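Local coordinates for cell division protein SepF (Methanobrevibacter smithii, PDB 7AL1), which probably anchors the division protein FtsZ to the cell membrane during archaeal cell division, the chain here being its folded SepF domain, at residues 39-44 with 59-64; 15-20 with 26-31; 72-77 with 82-87. One frame throughout, in Å; residues are numbered along the deposited sequence.

Contact 1 (39-44 with 59-64); sequences VILDLS and EKIKQM
Leu41 places CG opposite its backbone N (chi1 -175°), while Ile61 carries CG1 beside its own backbone N (chi1 -68°), and the two side chains reach toward each other and meet tip to tip. Leu41 CD2 and Ile61 CD1 stand 3.8 Å apart, the closest approach between strand residues 39-42 and helix residues 59-64. Ile61 continues almost straight beyond CG1 (chi2 164°), and this carries CD1 out from the helix to a point facing two leucines. The second of these, Leu43, follows the end of the strand and offers CD1 to the same methyl, Ile61 CD1, at a looser 4.3 Å. One isoleucine methyl thus serves both leucines, and the contact is wholly apolar. The backbones stay well separated, with 10.5 Å between CA of Leu41 and CA of Ile61, so only side-chain ends bridge the layers.

Between the leucines, Asp42 folds back on the chain in an Asx turn: its OD1 accepts from Ser44 N at 3.0 Å, met from above the carboxylate plane. Leu43 itself occupies the N-cap position of helix 44-49. Strand 39-42 runs between strands 13-17 and 81-87, and Leu41 also packs on Val28 of helix 22-33 and on Ile86, which places the meeting point where both long helices lie against the sheet.

Contact 2 (15-20 with 26-31); sequences MLIRPK and NYVVDQ
This is a buried strand-to-helix contact, in which helix residues 26-31 lie against strand 13-17, outermost in this chain's sheet, which continues through Met15 and Leu16 into the second subunit. The axes of strand 15-17 and helix 26-31 run nearly antiparallel, at 168°, and approach to 10.4 Å. Ile17 is the apolar centre. In one of its two conformers, CD1 lies 3.8 Å from Val28 CG2, the two side chains sliding past each other in opposite directions, and 3.9 Å from Tyr27 CE2, approaching the ring obliquely. In that conformer CG1 of Ile17 sits beside the backbone N while CG2 takes the place beside the carbonyl carbon, and this branch too rests against Val28 CG2.

Strand 13-17, helix 22-33 and strand 39-42 form a beta-alpha-beta unit, and the contact joins its first strand to the connecting helix. Farther toward the start of the strand, Met15 is bent at chi2 and chi3 (-65° and -63°), a curl that brings CG, SD and CE all round one atom, the amide oxygen of Gln31. The Met15 CG to Gln31 OE1 distance is 3.4 Å, and the two side chains cross at about a right angle. The polar need of that oxygen is met by Asn37, which donates to it through ND2. Gln31 also lays its CG over one face of the Tyr27 ring, 3.7 Å above the plane and offset toward the rim, while Met15 CE comes within 4.0 Å of Tyr27 OH. Lys96 of the second subunit packs on both Ile17 and Tyr27.

Contact 3 (72-77 with 82-87); sequences ALLLSR and NLIIIA
Strands 72-77 and 82-87 run antiparallel, with Leu73 and Ile85 as a hydrogen-bonded pair joined in both directions, and the register slips by one residue at a classic beta bulge where Leu75 and Ser76 both face Leu83. There Leu83 O grips two donors, Leu75 N at 2.8 Å and Ser76 N at a longer 3.3 Å, the latter lying in the carbonyl plane on a lone pair. Beyond the bulge the bond from Leu83 N to Ser76 O is nearly straight (175° at the hydrogen).

Leu75 spreads obliquely across Ile85, with CD2 4.0 Å from Ile85 CG2. Leu74 CD1 reaches Leu83 O at 3.6 Å and also touches Ile84 CG1. At the far end Arg77 runs extended past Asn82, its CG and CD against the amide (Arg77 CG to Asn82 CG 3.8 Å), and Asn82 ND2 lies at the guanidinium edge, 3.7 Å from Arg77 NE; the two planes are turned 79° apart. Both polar groups reach Glu47, Arg77 by a salt bridge from NH2 and Asn82 by a hydrogen bond from ND2. Were Asn82 an alanine, Glu47 OE1 would probably lose its amide donor and the Arg77 chain its packing surface, leaving it freer to shift.

Ser76 OG hydrogen-bonds to Ser76 OG of the second subunit, and Leu83 packs on that same serine. The arrangement is that of a bulged beta hairpin, here forming one edge of the chain's sheet and contributing to the dimer interface.

Overall arrangement
All three contacts share one mixed sheet, ordered 13-17, 39-42, 81-87, 71-78. The centre of contact 1 is about 3 Å from the chain's centre, while contacts 2 and 3 fall on opposite sides of it, their own centres about 13 Å apart. Contacts 1 and 2 are buried and each join a strand to a helix through side chains, purely aliphatic in the first, with sulfur, amide and aromatic groups in the second. Contact 3 instead pairs two strands through backbone bonds and is partly buried, with Leu74 and Arg77 exposed. Strand 39-42 ties them together, bonding to 13-17 and 81-87. The second subunit reaches several residues of contacts 2 and 3 but, around contact 1, only Ile40.

Contact 1 (39-44 with 59-64)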
loop_
_atom_site.group_PDB
_atom_site.type_symbol
_atom_site.label_atom_id
_atom_site.label_comp_id
_atom_site.label_asym_id
_atom_site.label_seq_id
_atom_site.Cartn_x
_atom_site.Cartn_y
_atom_site.Cartn_z
ATOM N N VAL A 39 -7.601 1.893 1.139
ATOM C CA VAL A 39 -7.199 3.014 0.303
ATOM C C VAL A 39 -5.737 3.307 0.561
ATOM O O VAL A 39 -5.321 3.486 1.714
ATOM C CB VAL A 39 -8.056 4.273 0.558
ATOM C CG1 VAL A 39 -7.545 5.449 -0.284
ATOM C CG2 VAL A 39 -9.516 3.993 0.267
ATOM N N ILE A 40 -4.942 3.322 -0.491
ATOM C CA ILE A 40 -3.582 3.863 -0.430
ATOM C C ILE A 40 -3.693 5.328 -0.824
ATOM O O ILE A 40 -3.982 5.652 -1.980
ATOM C CB ILE A 40 -2.594 3.087 -1.306
ATOM C CG1 ILE A 40 -2.483 1.635 -0.803
ATOM C CG2 ILE A 40 -1.254 3.795 -1.269
ATOM C CD1 ILE A 40 -1.728 0.698 -1.738
ATOM N N LEU A 41 -3.556 6.206 0.160
ATOM C CA LEU A 41 -3.864 7.614 0.060
ATOM C C LEU A 41 -2.553 8.375 -0.076
ATOM O O LEU A 41 -1.644 8.185 0.740
ATOM C CB LEU A 41 -4.534 7.997 1.399
ATOM C CG LEU A 41 -5.081 9.387 1.587
ATOM C CD1 LEU A 41 -6.117 9.668 0.572
ATOM C CD2 LEU A 41 -5.688 9.492 2.972
ATOM N N ASP A 42 -2.456 9.264 -1.069
ATOM C CA ASP A 42 -1.302 10.138 -1.240
ATOM C C ASP A 42 -1.749 11.560 -0.880
ATOM O O ASP A 42 -2.499 12.178 -1.635
ATOM C CB ASP A 42 -0.754 10.099 -2.667
ATOM C CG ASP A 42 0.417 11.010 -2.864
ATOM O OD1 ASP A 42 0.869 11.663 -1.919
ATOM O OD2 ASP A 42 0.915 11.097 -4.034
ATOM N N LEU A 43 -1.320 12.066 0.276
ATOM C CA LEU A 43 -1.717 13.379 0.761
ATOM C C LEU A 43 -0.814 14.507 0.302
ATOM O O LEU A 43 -0.962 15.642 0.771
ATOM C CB LEU A 43 -1.766 13.376 2.299
ATOM C CG LEU A 43 -2.917 12.548 2.876
ATOM C CD1 LEU A 43 -2.903 12.651 4.390
ATOM C CD2 LEU A 43 -4.246 13.072 2.365
ATOM N N SER A 44 0.097 14.246 -0.628
ATOM C CA SER A 44 1.107 15.241 -0.964
ATOM C C SER A 44 0.520 16.475 -1.633
ATOM O O SER A 44 1.051 17.572 -1.452
ATOM C CB SER A 44 2.193 14.630 -1.863
ATOM O OG SER A 44 1.664 14.138 -3.083
ATOM N N GLU A 59 -8.059 14.965 10.139
ATOM C CA GLU A 59 -9.169 14.829 11.080
ATOM C C GLU A 59 -10.111 13.715 10.654
ATOM O O GLU A 59 -10.639 12.984 11.502
ATOM C CB GLU A 59 -9.914 16.153 11.212
ATOM C CG GLU A 59 -9.108 17.228 11.936
ATOM C CD GLU A 59 -9.695 18.618 11.772
ATOM O OE1 GLU A 59 -10.756 18.745 11.126
ATOM O OE2 GLU A 59 -9.092 19.583 12.291
ATOM N N LYS A 60 -10.341 13.554 9.345
ATOM C CA LYS A 60 -11.213 12.478 8.883
ATOM C C LYS A 60 -10.556 11.121 9.097
ATOM O O LYS A 60 -11.236 10.136 9.412
ATOM C CB LYS A 60 -11.574 12.677 7.410
ATOM C CG LYS A 60 -12.305 13.980 7.114
ATOM C CD LYS A 60 -13.793 13.930 7.400
ATOM C CE LYS A 60 -14.470 15.211 6.916
ATOM N NZ LYS A 60 -15.833 14.993 6.357
ATOM N N ILE A 61 -9.235 11.036 8.921
ATOM C CA ILE A 61 -8.545 9.783 9.212
ATOM C C ILE A 61 -8.689 9.443 10.693
ATOM O O ILE A 61 -8.958 8.289 11.054
ATOM C CB ILE A 61 -7.081 9.860 8.740
ATOM C CG1 ILE A 61 -7.038 9.903 7.205
ATOM C CG2 ILE A 61 -6.270 8.694 9.259
ATOM C CD1 ILE A 61 -5.707 10.349 6.627
ATOM N N LYS A 62 -8.541 10.448 11.560
ATOM C CA LYS A 62 -8.727 10.246 12.992
ATOM C C LYS A 62 -10.110 9.687 13.288
ATOM O O LYS A 62 -10.254 8.727 14.059
ATOM C CB LYS A 62 -8.544 11.595 13.677
ATOM C CG LYS A 62 -8.677 11.583 15.164
ATOM C CD LYS A 62 -8.702 13.019 15.706
ATOM C CE LYS A 62 -7.540 13.856 15.200
ATOM N NZ LYS A 62 -6.215 13.183 15.333
ATOM N N GLN A 63 -11.134 10.260 12.660
ATOM C CA GLN A 63 -12.503 9.805 12.873
ATOM C C GLN A 63 -12.693 8.365 12.396
ATOM O O GLN A 63 -13.378 7.560 13.046
ATOM C CB GLN A 63 -13.464 10.779 12.189
ATOM C CG GLN A 63 -14.957 10.534 12.454
ATOM C CD GLN A 63 -15.847 11.694 12.004
ATOM O OE1 GLN A 63 -16.688 12.179 12.763
ATOM N NE2 GLN A 63 -15.657 12.143 10.763
ATOM N N MET A 64 -12.085 8.001 11.264
ATOM C CA MET A 64 -12.264 6.635 10.793
ATOM C C MET A 64 -11.624 5.635 11.748
ATOM O O MET A 64 -12.174 4.555 11.984
ATOM C CB MET A 64 -11.682 6.445 9.396
ATOM C CG MET A 64 -12.482 7.122 8.285
ATOM S SD MET A 64 -11.995 6.667 6.605
ATOM C CE MET A 64 -10.490 7.568 6.584
#

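Contact 2 (15-20 with 26-31)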
loop_
_atom_site.group_PDB
_atom_site.type_symbol
_atom_site.label_atom_id
_atom_site.label_comp_id
_atom_site.label_asym_id
_atom_site.label_seq_id
_atom_site.Cartn_x
_atom_site.Cartn_y
_atom_site.Cartn_z
ATOM N N MET A 15 -7.990 0.812 -3.406
ATOM C CA MET A 15 -8.088 2.048 -4.153
ATOM C C MET A 15 -6.844 2.879 -3.941
ATOM O O MET A 15 -6.305 2.940 -2.833
ATOM C CB MET A 15 -9.286 2.883 -3.699
ATOM C CG MET A 15 -10.521 2.093 -3.380
ATOM S SD MET A 15 -11.164 1.287 -4.858
ATOM C CE MET A 15 -11.546 2.734 -5.832
ATOM N N LEU A 16 -6.385 3.532 -4.988
ATOM C CA LEU A 16 -5.256 4.447 -4.919
ATOM C C LEU A 16 -5.767 5.818 -5.310
ATOM O O LEU A 16 -6.335 5.992 -6.390
ATOM C CB LEU A 16 -4.131 4.005 -5.857
ATOM C CG LEU A 16 -3.571 2.627 -5.444
ATOM C CD1 LEU A 16 -4.027 1.599 -6.461
ATOM C CD2 LEU A 16 -2.070 2.600 -5.344
ATOM N N ILE A 17 -5.576 6.796 -4.432
ATOM C CA ILE A 17 -6.191 8.118 -4.578
ATOM C C ILE A 17 -5.206 9.177 -4.086
ATOM O O ILE A 17 -4.660 9.012 -2.987
ATOM C CB ILE A 17 -7.493 8.161 -3.742
ATOM C CG1 ILE A 17 -8.466 7.004 -4.082
ATOM C CG2 ILE A 17 -8.239 9.468 -3.941
ATOM C CD1 ILE A 17 -9.718 6.822 -3.150
ATOM N N ARG A 18 -5.051 10.265 -4.838
ATOM C CA ARG A 18 -4.275 11.452 -4.477
ATOM C C ARG A 18 -5.268 12.613 -4.420
ATOM O O ARG A 18 -5.489 13.313 -5.430
ATOM C CB ARG A 18 -3.155 11.703 -5.483
ATOM C CG ARG A 18 -2.297 12.878 -5.152
ATOM C CD ARG A 18 -1.083 12.889 -6.065
ATOM N NE ARG A 18 -0.156 13.963 -5.768
ATOM C CZ ARG A 18 -0.095 15.111 -6.433
ATOM N NH1 ARG A 18 -0.935 15.355 -7.436
ATOM N NH2 ARG A 18 0.807 16.021 -6.080
ATOM N N PRO A 19 -5.914 12.861 -3.271
ATOM C CA PRO A 19 -7.005 13.840 -3.270
ATOM C C PRO A 19 -6.507 15.248 -3.542
ATOM O O PRO A 19 -5.425 15.658 -3.096
ATOM C CB PRO A 19 -7.593 13.750 -1.853
ATOM C CG PRO A 19 -6.559 13.052 -1.040
ATOM C CD PRO A 19 -5.826 12.144 -1.987
ATOM N N LYS A 20 -7.346 16.021 -4.236
ATOM C CA LYS A 20 -7.080 17.433 -4.486
ATOM C C LYS A 20 -8.110 18.362 -3.883
ATOM O O LYS A 20 -7.848 19.573 -3.804
ATOM C CB LYS A 20 -7.022 17.705 -5.994
ATOM C CG LYS A 20 -5.913 16.970 -6.695
ATOM C CD LYS A 20 -5.704 17.532 -8.089
ATOM C CE LYS A 20 -4.650 16.744 -8.825
ATOM N NZ LYS A 20 -4.442 17.295 -10.192
ATOM N N ASN A 26 -13.828 13.103 1.062
ATOM C CA ASN A 26 -15.056 12.443 1.464
ATOM C C ASN A 26 -15.290 11.207 0.628
ATOM O O ASN A 26 -15.871 10.249 1.118
ATOM C CB ASN A 26 -16.190 13.448 1.431
ATOM C CG ASN A 26 -16.123 14.397 2.615
ATOM O OD1 ASN A 26 -15.663 14.007 3.696
ATOM N ND2 ASN A 26 -16.540 15.631 2.427
ATOM N N TYR A 27 -14.784 11.179 -0.602
ATOM C CA TYR A 27 -14.832 9.953 -1.372
ATOM C C TYR A 27 -13.959 8.872 -0.754
ATOM O O TYR A 27 -14.351 7.706 -0.733
ATOM C CB TYR A 27 -14.397 10.241 -2.807
ATOM C CG TYR A 27 -14.380 9.023 -3.699
ATOM C CD1 TYR A 27 -15.558 8.453 -4.172
ATOM C CD2 TYR A 27 -13.193 8.412 -4.040
ATOM C CE1 TYR A 27 -15.521 7.331 -4.995
ATOM C CE2 TYR A 27 -13.154 7.299 -4.859
ATOM C CZ TYR A 27 -14.316 6.760 -5.307
ATOM O OH TYR A 27 -14.238 5.648 -6.115
ATOM N N VAL A 28 -12.751 9.229 -0.309
ATOM C CA VAL A 28 -11.887 8.280 0.397
ATOM C C VAL A 28 -12.637 7.674 1.568
ATOM O O VAL A 28 -12.627 6.459 1.779
ATOM C CB VAL A 28 -10.596 8.976 0.863
ATOM C CG1 VAL A 28 -9.841 8.139 1.861
ATOM C CG2 VAL A 28 -9.723 9.318 -0.301
ATOM N N VAL A 29 -13.282 8.530 2.365
ATOM C CA VAL A 29 -14.017 8.046 3.536
ATOM C C VAL A 29 -15.073 7.051 3.108
ATOM O O VAL A 29 -15.244 5.978 3.712
ATOM C CB VAL A 29 -14.652 9.230 4.284
ATOM C CG1 VAL A 29 -15.556 8.768 5.420
ATOM C CG2 VAL A 29 -13.563 10.136 4.824
ATOM N N ASP A 30 -15.821 7.392 2.065
ATOM C CA ASP A 30 -16.886 6.501 1.623
ATOM C C ASP A 30 -16.335 5.153 1.154
ATOM O O ASP A 30 -16.950 4.111 1.389
ATOM C CB ASP A 30 -17.713 7.169 0.526
ATOM C CG ASP A 30 -18.549 8.327 1.028
ATOM O OD1 ASP A 30 -18.612 8.515 2.245
ATOM O OD2 ASP A 30 -19.107 9.034 0.176
ATOM N N GLN A 31 -15.165 5.156 0.509
ATOM C CA GLN A 31 -14.570 3.898 0.053
ATOM C C GLN A 31 -14.239 2.995 1.230
ATOM O O GLN A 31 -14.487 1.786 1.194
ATOM C CB GLN A 31 -13.332 4.176 -0.786
ATOM C CG GLN A 31 -13.681 4.695 -2.164
ATOM C CD GLN A 31 -14.398 3.623 -2.969
ATOM O OE1 GLN A 31 -13.911 2.497 -3.094
ATOM N NE2 GLN A 31 -15.572 3.954 -3.476
#

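Contact 3 (72-77 with 82-87)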
loop_
_atom_site.group_PDB
_atom_site.type_symbol
_atom_site.label_atom_id
_atom_site.label_comp_id
_atom_site.label_asym_id
_atom_site.label_seq_id
_atom_site.Cartn_x
_atom_site.Cartn_y
_atom_site.Cartn_z
ATOM N N ALA A 72 -4.812 3.048 10.051
ATOM C CA ALA A 72 -4.171 3.981 9.127
ATOM C C ALA A 72 -2.692 3.968 9.430
ATOM O O ALA A 72 -2.296 4.389 10.522
ATOM C CB ALA A 72 -4.724 5.397 9.274
ATOM N N LEU A 73 -1.886 3.518 8.482
ATOM C CA LEU A 73 -0.466 3.272 8.676
ATOM C C LEU A 73 0.324 4.072 7.662
ATOM O O LEU A 73 0.093 3.949 6.449
ATOM C CB LEU A 73 -0.170 1.775 8.523
ATOM C CG LEU A 73 1.263 1.342 8.791
ATOM C CD1 LEU A 73 1.603 1.469 10.273
ATOM C CD2 LEU A 73 1.483 -0.088 8.323
ATOM N N LEU A 74 1.231 4.893 8.147
ATOM C CA LEU A 74 2.116 5.632 7.276
ATOM C C LEU A 74 3.007 4.650 6.516
ATOM O O LEU A 74 3.614 3.749 7.106
ATOM C CB LEU A 74 2.961 6.566 8.134
ATOM C CG LEU A 74 4.071 7.268 7.373
ATOM C CD1 LEU A 74 3.543 8.177 6.304
ATOM C CD2 LEU A 74 4.899 8.089 8.354
ATOM N N LEU A 75 3.107 4.832 5.202
ATOM C CA LEU A 75 4.003 4.021 4.382
ATOM C C LEU A 75 5.293 4.747 4.030
ATOM O O LEU A 75 6.382 4.198 4.252
ATOM C CB LEU A 75 3.284 3.582 3.099
ATOM C CG LEU A 75 2.064 2.710 3.263
ATOM C CD1 LEU A 75 1.431 2.364 1.933
ATOM C CD2 LEU A 75 2.409 1.439 4.036
ATOM N N SER A 76 5.196 5.957 3.479
ATOM C CA SER A 76 6.376 6.703 3.025
ATOM C C SER A 76 5.985 8.165 2.816
ATOM O O SER A 76 5.045 8.463 2.091
ATOM C CB SER A 76 6.868 6.092 1.711
ATOM O OG SER A 76 7.977 6.815 1.179
ATOM N N ARG A 77 6.743 9.077 3.414
ATOM C CA ARG A 77 6.583 10.499 3.124
ATOM C C ARG A 77 7.947 10.980 2.662
ATOM O O ARG A 77 8.854 11.128 3.490
ATOM C CB ARG A 77 6.134 11.263 4.361
ATOM C CG ARG A 77 5.958 12.759 4.098
ATOM C CD ARG A 77 5.447 13.462 5.323
ATOM N NE ARG A 77 5.384 14.905 5.128
ATOM C CZ ARG A 77 6.388 15.734 5.394
ATOM N NH1 ARG A 77 7.558 15.270 5.840
ATOM N NH2 ARG A 77 6.223 17.036 5.198
ATOM N N ASN A 82 3.181 11.442 -0.005
ATOM C CA ASN A 82 2.892 11.286 1.429
ATOM C C ASN A 82 1.857 10.165 1.500
ATOM O O ASN A 82 0.651 10.408 1.440
ATOM C CB ASN A 82 2.398 12.587 2.031
ATOM C CG ASN A 82 2.210 12.513 3.525
ATOM O OD1 ASN A 82 2.256 11.432 4.117
ATOM N ND2 ASN A 82 1.987 13.678 4.162
ATOM N N LEU A 83 2.343 8.921 1.566
ATOM C CA LEU A 83 1.519 7.737 1.327
ATOM C C LEU A 83 1.138 7.081 2.649
ATOM O O LEU A 83 2.000 6.704 3.444
ATOM C CB LEU A 83 2.277 6.711 0.465
ATOM C CG LEU A 83 2.657 7.118 -0.939
ATOM C CD1 LEU A 83 3.238 5.870 -1.644
ATOM C CD2 LEU A 83 1.504 7.684 -1.705
ATOM N N ILE A 84 -0.156 6.889 2.834
ATOM C CA ILE A 84 -0.751 6.219 3.993
ATOM C C ILE A 84 -1.691 5.137 3.492
ATOM O O ILE A 84 -2.376 5.336 2.487
ATOM C CB ILE A 84 -1.549 7.232 4.835
ATOM C CG1 ILE A 84 -0.654 8.385 5.270
ATOM C CG2 ILE A 84 -2.239 6.622 6.057
ATOM C CD1 ILE A 84 -1.416 9.676 5.520
ATOM N N ILE A 85 -1.699 3.971 4.120
ATOM C CA ILE A 85 -2.734 2.989 3.843
ATOM C C ILE A 85 -3.790 3.013 4.923
ATOM O O ILE A 85 -3.472 2.945 6.118
ATOM C CB ILE A 85 -2.195 1.563 3.623
ATOM C CG1 ILE A 85 -3.373 0.660 3.201
ATOM C CG2 ILE A 85 -1.455 1.043 4.816
ATOM C CD1 ILE A 85 -2.981 -0.614 2.529
ATOM N N ILE A 86 -5.041 3.155 4.520
ATOM C CA ILE A 86 -6.178 3.065 5.422
ATOM C C ILE A 86 -6.881 1.746 5.152
ATOM O O ILE A 86 -7.372 1.515 4.045
ATOM C CB ILE A 86 -7.151 4.238 5.220
ATOM C CG1 ILE A 86 -6.433 5.563 5.440
ATOM C CG2 ILE A 86 -8.361 4.087 6.145
ATOM C CD1 ILE A 86 -7.200 6.725 4.904
ATOM N N ALA A 87 -6.978 0.899 6.165
ATOM C CA ALA A 87 -7.592 -0.402 6.018
ATOM C C ALA A 87 -8.891 -0.434 6.796
ATOM O O ALA A 87 -8.903 -0.084 7.978
ATOM C CB ALA A 87 -6.655 -1.482 6.551
#